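Local coordinates for protein DynF (Micromonospora chersina, PDB 6UBL) that is of unknown function but belongs to the dynemicin (enediyne) biosynthetic pathway and forms a beta barrel that holds a palmitic acid inside, at residues E152-T157 against A193-L198; D46-P51 against Y56-D61; F139-P142 against K147-N150; D38-N43 against S163-G168. One frame throughout, in Å; residues are numbered along the deposited sequence. Where two conformers were deposited one is given.

Contact 1 of 4, residues E152-T157 against A193-L198; sequences EPIILT and AYLTSL. With PLM (palmitic acid), chain C.
Ile154 and Leu156 meet Leu195 and Leu198 through methyl groups alone: no hydrogen bond links 152-157 to 193-198, and a palmitic acid chain runs beside the two pairs. The setting is a beta barrel. Strands 154-161 and 193-205 are not paired with each other, but each pairs with strand 170-183, and their side chains meet on the inner side of the barrel wall. The spacing fits this: the CA atoms of Ile154 and Leu195 lie 9.4 Å apart, about twice the separation of paired strands.

In the first pair the two side chains cross at about a right angle, and Ile154 CD1 touches Leu195 CD2 at 4.0 Å. Leu195 has CG anti to its backbone N (chi1 -179°), which carries its CD2 branch across to the isoleucine. In the second pair each leucine turns CD2 to the other and CD1 to the fatty chain. Leu156 CD2 packs on Leu198 CD2 at 3.8 Å, while Leu156 CD1 comes within 3.2 Å of PLM CA. The fatty chain is thus gripped by three residues from two strands, and its far methyl end stops beside Ile154.

Both segments also reach the second subunit. Glu152 forms a salt bridge with Arg132 of that subunit, and Tyr194 OH accepts a hydrogen bond from NE2 of its Gln113.

Near the tail of the lipid the fit is close: Ile154 CD1 lies 3.8 Å from the terminal carbon CG of the palmitic acid, and Leu198 CD1 is 3.6 Å from the preceding carbon, CF.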
loop_
_atom_site.group_PDB
_atom_site.type_symbol
_atom_site.label_atom_id
_atom_site.label_comp_id
_atom_site.label_asym_id
_atom_site.label_seq_id
_atom_site.Cartn_x
_atom_site.Cartn_y
_atom_site.Cartn_z
ATOM N N GLU A 152 -5.991 -2.148 -2.893
ATOM C CA GLU A 152 -4.730 -1.724 -2.326
ATOM C C GLU A 152 -4.964 -0.433 -1.558
ATOM O O GLU A 152 -5.466 0.538 -2.142
ATOM C CB GLU A 152 -3.834 -1.466 -3.527
ATOM C CG GLU A 152 -2.451 -1.046 -3.269
ATOM C CD GLU A 152 -1.711 -0.897 -4.575
ATOM O OE1 GLU A 152 -1.947 -1.709 -5.501
ATOM O OE2 GLU A 152 -0.913 0.043 -4.685
ATOM N N PRO A 153 -4.617 -0.366 -0.274
ATOM C CA PRO A 153 -4.911 0.852 0.484
ATOM C C PRO A 153 -4.136 2.041 -0.064
ATOM O O PRO A 153 -2.968 1.922 -0.462
ATOM C CB PRO A 153 -4.476 0.504 1.913
ATOM C CG PRO A 153 -3.467 -0.579 1.760
ATOM C CD PRO A 153 -3.873 -1.351 0.531
ATOM N N ILE A 154 -4.799 3.198 -0.079
ATOM C CA ILE A 154 -4.149 4.455 -0.426
ATOM C C ILE A 154 -3.376 4.929 0.798
ATOM O O ILE A 154 -3.962 5.149 1.864
ATOM C CB ILE A 154 -5.176 5.502 -0.880
ATOM C CG1 ILE A 154 -5.924 5.018 -2.116
ATOM C CG2 ILE A 154 -4.467 6.828 -1.152
ATOM C CD1 ILE A 154 -7.235 5.735 -2.371
ATOM N N ILE A 155 -2.065 5.082 0.643
ATOM C CA ILE A 155 -1.186 5.455 1.740
ATOM C C ILE A 155 -1.056 6.975 1.730
ATOM O O ILE A 155 -0.545 7.561 0.764
ATOM C CB ILE A 155 0.187 4.790 1.588
ATOM C CG1 ILE A 155 0.062 3.256 1.574
ATOM C CG2 ILE A 155 1.138 5.301 2.669
ATOM C CD1 ILE A 155 -0.678 2.628 2.733
ATOM N N LEU A 156 -1.532 7.622 2.795
ATOM C CA LEU A 156 -1.543 9.080 2.895
ATOM C C LEU A 156 -0.629 9.489 4.040
ATOM O O LEU A 156 -0.724 8.941 5.141
ATOM C CB LEU A 156 -2.959 9.583 3.176
ATOM C CG LEU A 156 -3.918 9.177 2.058
ATOM C CD1 LEU A 156 -5.336 9.059 2.553
ATOM C CD2 LEU A 156 -3.837 10.183 0.914
ATOM N N THR A 157 0.256 10.435 3.784
ATOM C CA THR A 157 1.318 10.762 4.718
ATOM C C THR A 157 1.362 12.255 4.992
ATOM O O THR A 157 1.062 13.077 4.130
ATOM C CB THR A 157 2.673 10.280 4.197
ATOM O OG1 THR A 157 2.952 10.877 2.929
ATOM C CG2 THR A 157 2.674 8.761 4.058
ATOM N N ALA A 193 -9.983 2.554 -13.815
ATOM C CA ALA A 193 -9.177 3.762 -13.828
ATOM C C ALA A 193 -8.041 3.565 -12.840
ATOM O O ALA A 193 -8.025 2.604 -12.064
ATOM C CB ALA A 193 -10.016 4.990 -13.462
ATOM N N TYR A 194 -7.085 4.487 -12.885
ATOM C CA TYR A 194 -5.977 4.489 -11.948
ATOM C C TYR A 194 -5.838 5.876 -11.351
ATOM O O TYR A 194 -5.877 6.879 -12.067
ATOM C CB TYR A 194 -4.675 4.091 -12.664
ATOM C CG TYR A 194 -4.740 2.697 -13.246
ATOM C CD1 TYR A 194 -5.291 2.480 -14.500
ATOM C CD2 TYR A 194 -4.280 1.610 -12.532
ATOM C CE1 TYR A 194 -5.372 1.214 -15.040
ATOM C CE2 TYR A 194 -4.350 0.329 -13.055
ATOM C CZ TYR A 194 -4.891 0.136 -14.299
ATOM O OH TYR A 194 -4.966 -1.137 -14.822
ATOM N N LEU A 195 -5.656 5.919 -10.037
ATOM C CA LEU A 195 -5.260 7.139 -9.356
ATOM C C LEU A 195 -3.747 7.230 -9.489
ATOM O O LEU A 195 -3.020 6.334 -9.035
ATOM C CB LEU A 195 -5.681 7.045 -7.896
ATOM C CG LEU A 195 -5.411 8.208 -6.938
ATOM C CD1 LEU A 195 -6.224 9.417 -7.348
ATOM C CD2 LEU A 195 -5.761 7.758 -5.529
ATOM N N THR A 196 -3.269 8.282 -10.154
ATOM C CA THR A 196 -1.842 8.406 -10.439
ATOM C C THR A 196 -1.125 9.379 -9.512
ATOM O O THR A 196 0.107 9.323 -9.418
ATOM C CB THR A 196 -1.604 8.829 -11.897
ATOM O OG1 THR A 196 -2.277 10.056 -12.169
ATOM C CG2 THR A 196 -2.094 7.744 -12.853
ATOM N N SER A 197 -1.844 10.305 -8.881
ATOM C CA SER A 197 -1.235 11.150 -7.865
ATOM C C SER A 197 -2.332 11.749 -7.005
ATOM O O SER A 197 -3.484 11.858 -7.426
ATOM C CB SER A 197 -0.368 12.253 -8.469
ATOM O OG SER A 197 -1.169 13.242 -9.065
ATOM N N LEU A 198 -1.948 12.150 -5.798
ATOM C CA LEU A 198 -2.860 12.781 -4.857
ATOM C C LEU A 198 -2.016 13.610 -3.903
ATOM O O LEU A 198 -1.033 13.107 -3.348
ATOM C CB LEU A 198 -3.650 11.715 -4.097
ATOM C CG LEU A 198 -4.826 12.246 -3.262
ATOM C CD1 LEU A 198 -5.900 11.201 -3.084
ATOM C CD2 LEU A 198 -4.294 12.713 -1.914
HETATM C C1 PLM C . -5.207 13.272 13.790
HETATM O O1 PLM C . -6.504 13.428 13.736
HETATM O O2 PLM C . -4.533 13.616 14.726
HETATM C C2 PLM C . -4.625 12.647 12.562
HETATM C C3 PLM C . -5.055 13.253 11.252
HETATM C C4 PLM C . -4.346 12.536 10.143
HETATM C C5 PLM C . -5.093 12.466 8.864
HETATM C C6 PLM C . -4.360 11.649 7.827
HETATM C C7 PLM C . -4.421 12.307 6.475
HETATM C C8 PLM C . -5.822 12.723 6.102
HETATM C C9 PLM C . -6.784 11.574 5.969
HETATM C CA PLM C . -6.877 11.080 4.551
HETATM C CB PLM C . -7.739 11.989 3.697
HETATM C CC PLM C . -8.588 11.216 2.734
HETATM C CD PLM C . -8.164 11.309 1.293
HETATM C CE PLM C . -8.558 10.069 0.534
HETATM C CF PLM C . -8.651 10.226 -0.952
HETATM C CG PLM C . -9.066 8.963 -1.619
#

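Contact 2 of 4, residues D46-P51 against Y56-D61; sequences DTFAVP and YTVAFD
Asp46 pairs with Val58 and Phe48 with Tyr56 as antiparallel hydrogen-bonded pairs, flanking the non-hydrogen-bonded pair Thr47-Thr57, while the axes of strands 46-50 and 56-61 approach to 4.6 Å with their directions 149° apart. Four backbone bonds hold the hairpin, among them Phe48 N to Tyr56 O at 2.8 Å. On the face of the threonines, Thr47 OG1 and Thr57 OG1 share a hydrogen bond of 3.2 Å, and Thr47 OG1 is weakly bonded to Ser197 as well.

The other face carries Asp46, Phe48, Tyr56 and Val58, with Phe60 reaching in. The Asp46 carboxylate approaches the CD1-CE1 bond of the Phe60 ring obliquely, its OD2 3.4 Å from Phe60 CE1 and its plane turned 27° from the ring, while its OD1 bonds to Ser44 OG. Replacing Asp46 by an alanine would probably leave the Ser44 hydroxyl without this acceptor and open a gap beside Phe60. Phe48 CZ meets Phe60 CZ at 4.2 Å, and Val50 CG2 comes in at the edge of the Tyr56 ring.

Within the barrel, strand 37-50 is flanked by strand 54-68 and by strand 193-205, and Phe48 and Phe60 pack on Ile100 of strand 100-104.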
loop_
_atom_site.group_PDB
_atom_site.type_symbol
_atom_site.label_atom_id
_atom_site.label_comp_id
_atom_site.label_asym_id
_atom_site.label_seq_id
_atom_site.Cartn_x
_atom_site.Cartn_y
_atom_site.Cartn_z
ATOM N N ASP A 46 -6.495 15.381 -6.980
ATOM C CA ASP A 46 -6.355 13.985 -7.359
ATOM C C ASP A 46 -6.282 13.892 -8.876
ATOM O O ASP A 46 -7.069 14.530 -9.578
ATOM C CB ASP A 46 -7.576 13.150 -6.968
ATOM C CG ASP A 46 -7.942 13.244 -5.502
ATOM O OD1 ASP A 46 -7.445 14.130 -4.778
ATOM O OD2 ASP A 46 -8.789 12.422 -5.077
ATOM N N THR A 47 -5.390 13.057 -9.393
ATOM C CA THR A 47 -5.315 12.812 -10.830
ATOM C C THR A 47 -5.695 11.371 -11.152
ATOM O O THR A 47 -5.184 10.429 -10.528
ATOM C CB THR A 47 -3.920 13.123 -11.373
ATOM O OG1 THR A 47 -3.634 14.517 -11.162
ATOM C CG2 THR A 47 -3.856 12.808 -12.858
ATOM N N PHE A 48 -6.578 11.205 -12.139
ATOM C CA PHE A 48 -7.109 9.902 -12.523
ATOM C C PHE A 48 -6.764 9.635 -13.982
ATOM O O PHE A 48 -6.991 10.499 -14.843
ATOM C CB PHE A 48 -8.638 9.833 -12.417
ATOM C CG PHE A 48 -9.179 10.161 -11.056
ATOM C CD1 PHE A 48 -9.328 9.186 -10.084
ATOM C CD2 PHE A 48 -9.572 11.462 -10.761
ATOM C CE1 PHE A 48 -9.835 9.495 -8.838
ATOM C CE2 PHE A 48 -10.076 11.773 -9.520
ATOM C CZ PHE A 48 -10.212 10.796 -8.554
ATOM N N ALA A 49 -6.237 8.445 -14.268
ATOM C CA ALA A 49 -5.987 8.008 -15.634
ATOM C C ALA A 49 -7.021 6.954 -16.020
ATOM O O ALA A 49 -7.204 5.959 -15.299
ATOM C CB ALA A 49 -4.582 7.424 -15.776
ATOM N N VAL A 50 -7.715 7.188 -17.131
ATOM C CA VAL A 50 -8.648 6.221 -17.691
ATOM C C VAL A 50 -8.015 5.642 -18.956
ATOM O O VAL A 50 -7.815 6.375 -19.938
ATOM C CB VAL A 50 -10.014 6.842 -17.997
ATOM C CG1 VAL A 50 -10.953 5.776 -18.562
ATOM C CG2 VAL A 50 -10.605 7.471 -16.748
ATOM N N PRO A 51 -7.659 4.358 -18.973
ATOM C CA PRO A 51 -6.876 3.819 -20.093
ATOM C C PRO A 51 -7.561 4.054 -21.430
ATOM O O PRO A 51 -8.758 3.803 -21.589
ATOM C CB PRO A 51 -6.784 2.322 -19.767
ATOM C CG PRO A 51 -6.878 2.263 -18.277
ATOM C CD PRO A 51 -7.833 3.366 -17.891
ATOM N N TYR A 56 -7.197 13.105 -15.899
ATOM C CA TYR A 56 -8.003 14.190 -15.362
ATOM C C TYR A 56 -7.532 14.566 -13.972
ATOM O O TYR A 56 -7.253 13.697 -13.146
ATOM C CB TYR A 56 -9.461 13.741 -15.290
ATOM C CG TYR A 56 -9.953 13.159 -16.594
ATOM C CD1 TYR A 56 -10.287 13.990 -17.645
ATOM C CD2 TYR A 56 -10.063 11.786 -16.775
ATOM C CE1 TYR A 56 -10.727 13.484 -18.845
ATOM C CE2 TYR A 56 -10.506 11.261 -17.978
ATOM C CZ TYR A 56 -10.835 12.119 -19.009
ATOM O OH TYR A 56 -11.281 11.617 -20.211
ATOM N N THR A 57 -7.437 15.866 -13.725
ATOM C CA THR A 57 -7.032 16.384 -12.431
ATOM C C THR A 57 -8.230 17.081 -11.801
ATOM O O THR A 57 -8.814 17.993 -12.409
ATOM C CB THR A 57 -5.868 17.358 -12.590
ATOM O OG1 THR A 57 -4.758 16.671 -13.188
ATOM C CG2 THR A 57 -5.448 17.877 -11.228
ATOM N N VAL A 58 -8.584 16.666 -10.581
ATOM C CA VAL A 58 -9.800 17.131 -9.929
ATOM C C VAL A 58 -9.463 17.615 -8.529
ATOM O O VAL A 58 -8.764 16.924 -7.775
ATOM C CB VAL A 58 -10.877 16.036 -9.860
ATOM C CG1 VAL A 58 -12.157 16.584 -9.239
ATOM C CG2 VAL A 58 -11.148 15.467 -11.240
ATOM N N ALA A 59 -9.990 18.788 -8.178
ATOM C CA ALA A 59 -9.825 19.350 -6.846
ATOM C C ALA A 59 -11.016 18.965 -5.981
ATOM O O ALA A 59 -12.171 19.042 -6.419
ATOM C CB ALA A 59 -9.743 20.875 -6.939
ATOM N N PHE A 60 -10.729 18.586 -4.741
ATOM C CA PHE A 60 -11.739 18.144 -3.796
ATOM C C PHE A 60 -11.666 18.959 -2.512
ATOM O O PHE A 60 -10.597 19.428 -2.115
ATOM C CB PHE A 60 -11.519 16.679 -3.406
ATOM C CG PHE A 60 -11.753 15.703 -4.512
ATOM C CD1 PHE A 60 -10.797 15.494 -5.489
ATOM C CD2 PHE A 60 -12.926 14.972 -4.562
ATOM C CE1 PHE A 60 -11.012 14.581 -6.504
ATOM C CE2 PHE A 60 -13.152 14.066 -5.576
ATOM C CZ PHE A 60 -12.193 13.866 -6.548
ATOM N N ASP A 61 -12.817 19.105 -1.860
ATOM C CA ASP A 61 -12.917 19.748 -0.560
ATOM C C ASP A 61 -13.876 18.918 0.281
ATOM O O ASP A 61 -14.813 18.304 -0.238
ATOM C CB ASP A 61 -13.407 21.193 -0.698
ATOM C CG ASP A 61 -13.405 21.939 0.617
ATOM O OD1 ASP A 61 -12.356 21.946 1.298
ATOM O OD2 ASP A 61 -14.437 22.561 0.960
#

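Contact 3 of 4, residues F139-P142 against K147-N150; sequences FDMP and KLMN
Phe139 N donates to Leu148 O at 2.7 Å, the shorter of two backbone bonds that join 139-142 to 147-150. It is nearly straight at the hydrogen (170°), although the donor is tilted out of the carbonyl plane. The return bond, Leu148 N to Phe139 O, measures 2.8 Å, and the same Phe139 O also receives a CA-H...O contact from Lys147. Leu148 O in turn sits at the edge of the Phe139 ring, in its plane, near CD1.

The next pair, Asp140 with Lys147, is non-hydrogen-bonded, and its side chains lie together on the other face of the sheet. Asp140 has CG anti to the backbone N (chi1 -166°), which brings the carboxylate against the extended lysine: OD1 lies 3.3 Å from Lys147 CG and is near CE too. The charges do not close into a salt bridge, for Asp140 OD2 and Lys147 NZ remain 4.5 Å apart. With an alanine in place of Asp140, the methylenes of Lys147 would probably lose the group they lie along, and its ammonium the nearby opposite charge.

On the side of the sheet that carries Phe139 and Leu148, Met141 CE touches Leu148 CD1 at 4.3 Å, and Phe139 and Leu148 both rest on Leu181 of strand 170-183. Phe139 also touches the bound palmitic acid. The antiparallel bridges, with only a short turn between the strands, make this a beta hairpin, here part of the barrel wall.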
loop_
_atom_site.group_PDB
_atom_site.type_symbol
_atom_site.label_atom_id
_atom_site.label_comp_id
_atom_site.label_asym_id
_atom_site.label_seq_id
_atom_site.Cartn_x
_atom_site.Cartn_y
_atom_site.Cartn_z
ATOM N N PHE A 139 -15.185 5.881 -4.632
ATOM C CA PHE A 139 -15.256 7.059 -5.501
ATOM C C PHE A 139 -16.563 6.958 -6.282
ATOM O O PHE A 139 -16.676 6.141 -7.199
ATOM C CB PHE A 139 -14.065 7.098 -6.476
ATOM C CG PHE A 139 -12.713 7.189 -5.814
ATOM C CD1 PHE A 139 -12.118 6.055 -5.284
ATOM C CD2 PHE A 139 -12.030 8.394 -5.753
ATOM C CE1 PHE A 139 -10.873 6.123 -4.682
ATOM C CE2 PHE A 139 -10.779 8.466 -5.147
ATOM C CZ PHE A 139 -10.205 7.330 -4.614
ATOM N N ASP A 140 -17.554 7.770 -5.905
ATOM C CA ASP A 140 -18.855 7.763 -6.567
ATOM C C ASP A 140 -18.803 8.730 -7.749
ATOM O O ASP A 140 -18.587 9.931 -7.566
ATOM C CB ASP A 140 -19.927 8.188 -5.561
ATOM C CG ASP A 140 -21.352 7.903 -6.033
ATOM O OD1 ASP A 140 -21.540 7.333 -7.127
ATOM O OD2 ASP A 140 -22.283 8.255 -5.279
ATOM N N MET A 141 -19.008 8.202 -8.955
ATOM C CA MET A 141 -18.933 8.966 -10.202
ATOM C C MET A 141 -20.249 8.774 -10.945
ATOM O O MET A 141 -20.315 8.073 -11.962
ATOM C CB MET A 141 -17.729 8.525 -11.039
ATOM C CG MET A 141 -16.378 8.639 -10.331
ATOM S SD MET A 141 -14.965 8.465 -11.457
ATOM C CE MET A 141 -13.563 8.751 -10.373
ATOM N N PRO A 142 -21.325 9.397 -10.455
ATOM C CA PRO A 142 -22.642 9.213 -11.090
ATOM C C PRO A 142 -22.689 9.541 -12.573
ATOM O O PRO A 142 -23.452 8.901 -13.308
ATOM C CB PRO A 142 -23.561 10.133 -10.271
ATOM C CG PRO A 142 -22.612 11.098 -9.549
ATOM C CD PRO A 142 -21.390 10.274 -9.273
ATOM N N LYS A 147 -19.333 3.447 -9.477
ATOM C CA LYS A 147 -18.677 3.670 -8.198
ATOM C C LYS A 147 -17.416 2.819 -8.211
ATOM O O LYS A 147 -17.466 1.640 -8.581
ATOM C CB LYS A 147 -19.549 3.225 -7.014
ATOM C CG LYS A 147 -20.558 4.265 -6.566
ATOM C CD LYS A 147 -21.238 3.862 -5.264
ATOM C CE LYS A 147 -22.641 4.444 -5.210
ATOM N NZ LYS A 147 -23.386 4.056 -3.981
ATOM N N LEU A 148 -16.289 3.405 -7.828
ATOM C CA LEU A 148 -15.019 2.694 -7.831
ATOM C C LEU A 148 -14.493 2.536 -6.411
ATOM O O LEU A 148 -14.836 3.307 -5.512
ATOM C CB LEU A 148 -13.976 3.437 -8.676
ATOM C CG LEU A 148 -14.402 3.825 -10.097
ATOM C CD1 LEU A 148 -13.260 4.475 -10.840
ATOM C CD2 LEU A 148 -14.904 2.574 -10.814
ATOM N N MET A 149 -13.667 1.513 -6.223
ATOM C CA MET A 149 -13.040 1.253 -4.940
ATOM C C MET A 149 -11.599 0.827 -5.172
ATOM O O MET A 149 -11.209 0.464 -6.282
ATOM C CB MET A 149 -13.760 0.131 -4.188
ATOM C CG MET A 149 -13.997 -1.108 -5.032
ATOM S SD MET A 149 -14.539 -2.522 -4.054
ATOM C CE MET A 149 -13.046 -2.841 -3.121
ATOM N N ASN A 150 -10.816 0.852 -4.102
ATOM C CA ASN A 150 -9.443 0.364 -4.121
ATOM C C ASN A 150 -9.312 -0.839 -3.194
ATOM O O ASN A 150 -9.814 -0.829 -2.068
ATOM C CB ASN A 150 -8.456 1.465 -3.731
ATOM C CG ASN A 150 -8.739 2.056 -2.360
ATOM O OD1 ASN A 150 -9.834 2.546 -2.101
ATOM N ND2 ASN A 150 -7.737 2.022 -1.476
#

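Contact 4 of 4, residues D38-N43 against S163-G168; sequences DNLGIN and SIPPAG. With PLM (palmitic acid), chain C.
Asp38 reaches Pro165 with its carboxylate, and both stand at the acid end of a bound palmitic acid. The polar interactions gather here. Asp38 OD2 lies 2.6 Å from PLM O1, a separation so short that one of the two acid groups probably keeps a proton. The aspartate is also held from outside these segments: OD2 forms a salt bridge with Arg68 and OD1 a hydrogen bond with Tyr205, so both oxygens are anchored.

Van der Waals contacts make up the rest across the segments. Asp38 OD2 rests 3.4 Å from Pro165 CB, and Leu40 CD1 touches that same CB at 4.1 Å, coming from its strand beside the aspartate. Leu40 has CG anti to its carbonyl carbon (chi1 -64°), which leaves CD1 close to PLM O1 also. The other acid oxygen, PLM O2, is 3.2 Å from Pro165 CA. Two residues beyond Leu40, Ile42 CD1 packs tightly on the middle of the fatty chain.

Bonds inside the loop shape 163-168. The peptide before Pro165 is cis, and Pro166 centres an inverse gamma turn in which Ala167 N bonds weakly to Pro165 O. Ser163 OG gives that carbonyl a second bond, 2.9 Å long and arriving from above its plane.

Together, a fixed acidic side chain salt-bridged to an arginine and the apolar side chains of Leu40 and Ile42 imply a pocket suited to a polar head on a long hydrophobic body; the natural ligand is not established, and palmitic acid may only stand in for it.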
loop_
_atom_site.group_PDB
_atom_site.type_symbol
_atom_site.label_atom_id
_atom_site.label_comp_id
_atom_site.label_asym_id
_atom_site.label_seq_id
_atom_site.Cartn_x
_atom_site.Cartn_y
_atom_site.Cartn_z
ATOM N N ASP A 38 -11.206 13.722 15.978
ATOM C CA ASP A 38 -10.992 15.016 15.350
ATOM C C ASP A 38 -11.934 15.161 14.162
ATOM O O ASP A 38 -11.969 14.298 13.277
ATOM C CB ASP A 38 -9.538 15.126 14.888
ATOM C CG ASP A 38 -8.559 15.123 16.047
ATOM O OD1 ASP A 38 -8.905 15.646 17.119
ATOM O OD2 ASP A 38 -7.445 14.584 15.885
ATOM N N ASN A 39 -12.677 16.267 14.132
ATOM C CA ASN A 39 -13.566 16.603 13.021
ATOM C C ASN A 39 -12.866 17.719 12.263
ATOM O O ASN A 39 -12.865 18.867 12.701
ATOM C CB ASN A 39 -14.928 17.033 13.539
ATOM C CG ASN A 39 -15.681 15.893 14.210
ATOM O OD1 ASN A 39 -16.499 15.221 13.575
ATOM N ND2 ASN A 39 -15.395 15.658 15.483
ATOM N N LEU A 40 -12.247 17.374 11.137
ATOM C CA LEU A 40 -11.296 18.255 10.475
ATOM C C LEU A 40 -11.645 18.509 9.017
ATOM O O LEU A 40 -12.083 17.605 8.303
ATOM C CB LEU A 40 -9.894 17.628 10.516
ATOM C CG LEU A 40 -9.270 17.435 11.890
ATOM C CD1 LEU A 40 -8.123 16.431 11.796
ATOM C CD2 LEU A 40 -8.790 18.762 12.439
ATOM N N GLY A 41 -11.381 19.731 8.569
ATOM C CA GLY A 41 -11.462 20.023 7.159
ATOM C C GLY A 41 -10.257 19.482 6.405
ATOM O O GLY A 41 -9.192 19.244 6.976
ATOM N N ILE A 42 -10.442 19.287 5.098
ATOM C CA ILE A 42 -9.382 18.780 4.231
ATOM C C ILE A 42 -9.702 19.159 2.793
ATOM O O ILE A 42 -10.863 19.226 2.396
ATOM C CB ILE A 42 -9.211 17.248 4.404
ATOM C CG1 ILE A 42 -8.061 16.728 3.526
ATOM C CG2 ILE A 42 -10.500 16.507 4.053
ATOM C CD1 ILE A 42 -7.741 15.260 3.736
ATOM N N ASN A 43 -8.659 19.408 2.006
ATOM C CA ASN A 43 -8.780 19.557 0.563
ATOM C C ASN A 43 -7.699 18.709 -0.103
ATOM O O ASN A 43 -6.704 18.323 0.527
ATOM C CB ASN A 43 -8.713 21.017 0.109
ATOM C CG ASN A 43 -7.436 21.710 0.512
ATOM O OD1 ASN A 43 -6.346 21.321 0.090
ATOM N ND2 ASN A 43 -7.560 22.743 1.340
ATOM N N SER A 163 2.232 19.045 15.805
ATOM C CA SER A 163 1.073 19.051 16.681
ATOM C C SER A 163 0.193 17.870 16.301
ATOM O O SER A 163 0.229 17.392 15.165
ATOM C CB SER A 163 0.250 20.343 16.572
ATOM O OG SER A 163 -0.362 20.475 15.305
ATOM N N ILE A 164 -0.595 17.406 17.262
ATOM C CA ILE A 164 -1.553 16.333 17.018
ATOM C C ILE A 164 -2.920 16.861 17.434
ATOM O O ILE A 164 -3.142 17.129 18.624
ATOM C CB ILE A 164 -1.206 15.076 17.823
ATOM C CG1 ILE A 164 0.173 14.553 17.401
ATOM C CG2 ILE A 164 -2.261 14.005 17.609
ATOM C CD1 ILE A 164 0.656 13.397 18.238
ATOM N N PRO A 165 -3.867 17.034 16.506
ATOM C CA PRO A 165 -3.753 16.733 15.073
ATOM C C PRO A 165 -2.883 17.738 14.339
ATOM O O PRO A 165 -2.744 18.882 14.799
ATOM C CB PRO A 165 -5.200 16.855 14.583
ATOM C CG PRO A 165 -5.774 17.923 15.483
ATOM C CD PRO A 165 -5.189 17.601 16.840
ATOM N N PRO A 166 -2.322 17.336 13.208
ATOM C CA PRO A 166 -1.492 18.252 12.406
ATOM C C PRO A 166 -2.347 19.175 11.543
ATOM O O PRO A 166 -2.329 19.114 10.308
ATOM C CB PRO A 166 -0.646 17.280 11.573
ATOM C CG PRO A 166 -1.532 16.090 11.397
ATOM C CD PRO A 166 -2.288 15.957 12.687
ATOM N N ALA A 167 -3.127 20.032 12.201
ATOM C CA ALA A 167 -3.985 20.963 11.479
ATOM C C ALA A 167 -3.154 21.854 10.560
ATOM O O ALA A 167 -2.043 22.280 10.907
ATOM C CB ALA A 167 -4.758 21.828 12.470
ATOM N N GLY A 168 -3.696 22.124 9.370
ATOM C CA GLY A 168 -3.063 22.992 8.412
ATOM C C GLY A 168 -1.964 22.361 7.589
ATOM O O GLY A 168 -1.449 23.019 6.674
HETATM C C1 PLM C . -5.207 13.272 13.790
HETATM O O1 PLM C . -6.504 13.428 13.736
HETATM O O2 PLM C . -4.533 13.616 14.726
HETATM C C2 PLM C . -4.625 12.647 12.562
HETATM C C3 PLM C . -5.055 13.253 11.252
HETATM C C4 PLM C . -4.346 12.536 10.143
HETATM C C5 PLM C . -5.093 12.466 8.864
HETATM C C6 PLM C . -4.360 11.649 7.827
HETATM C C7 PLM C . -4.421 12.307 6.475
HETATM C C8 PLM C . -5.822 12.723 6.102
HETATM C C9 PLM C . -6.784 11.574 5.969
HETATM C CA PLM C . -6.877 11.080 4.551
HETATM C CB PLM C . -7.739 11.989 3.697
HETATM C CC PLM C . -8.588 11.216 2.734
HETATM C CD PLM C . -8.164 11.309 1.293
HETATM C CE PLM C . -8.558 10.069 0.534
HETATM C CF PLM C . -8.651 10.226 -0.952
HETATM C CG PLM C . -9.066 8.963 -1.619
#

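The palmitic acid ties the contacts together: contact 4 holds its acid end and contact 1 its tail, on opposite sides of the chain's centre with about 20 Å between their own centres. Contacts 2 and 3 come near the lipid, the side chain of Phe139 about 4 Å and that of Asp46 about 5 Å from it (nearest atoms). Phe48 CE1 of contact 2 packs on Phe139 CD2 of contact 3 at 3.9 Å, and Phe139 CZ touches Ile154 CD1 of contact 1 at 4.0 Å, so that these side chains probably help to close the tail end. Strand 37-50 serves both contact 2 and contact 4 and lies next to strand 193-205 of contact 1.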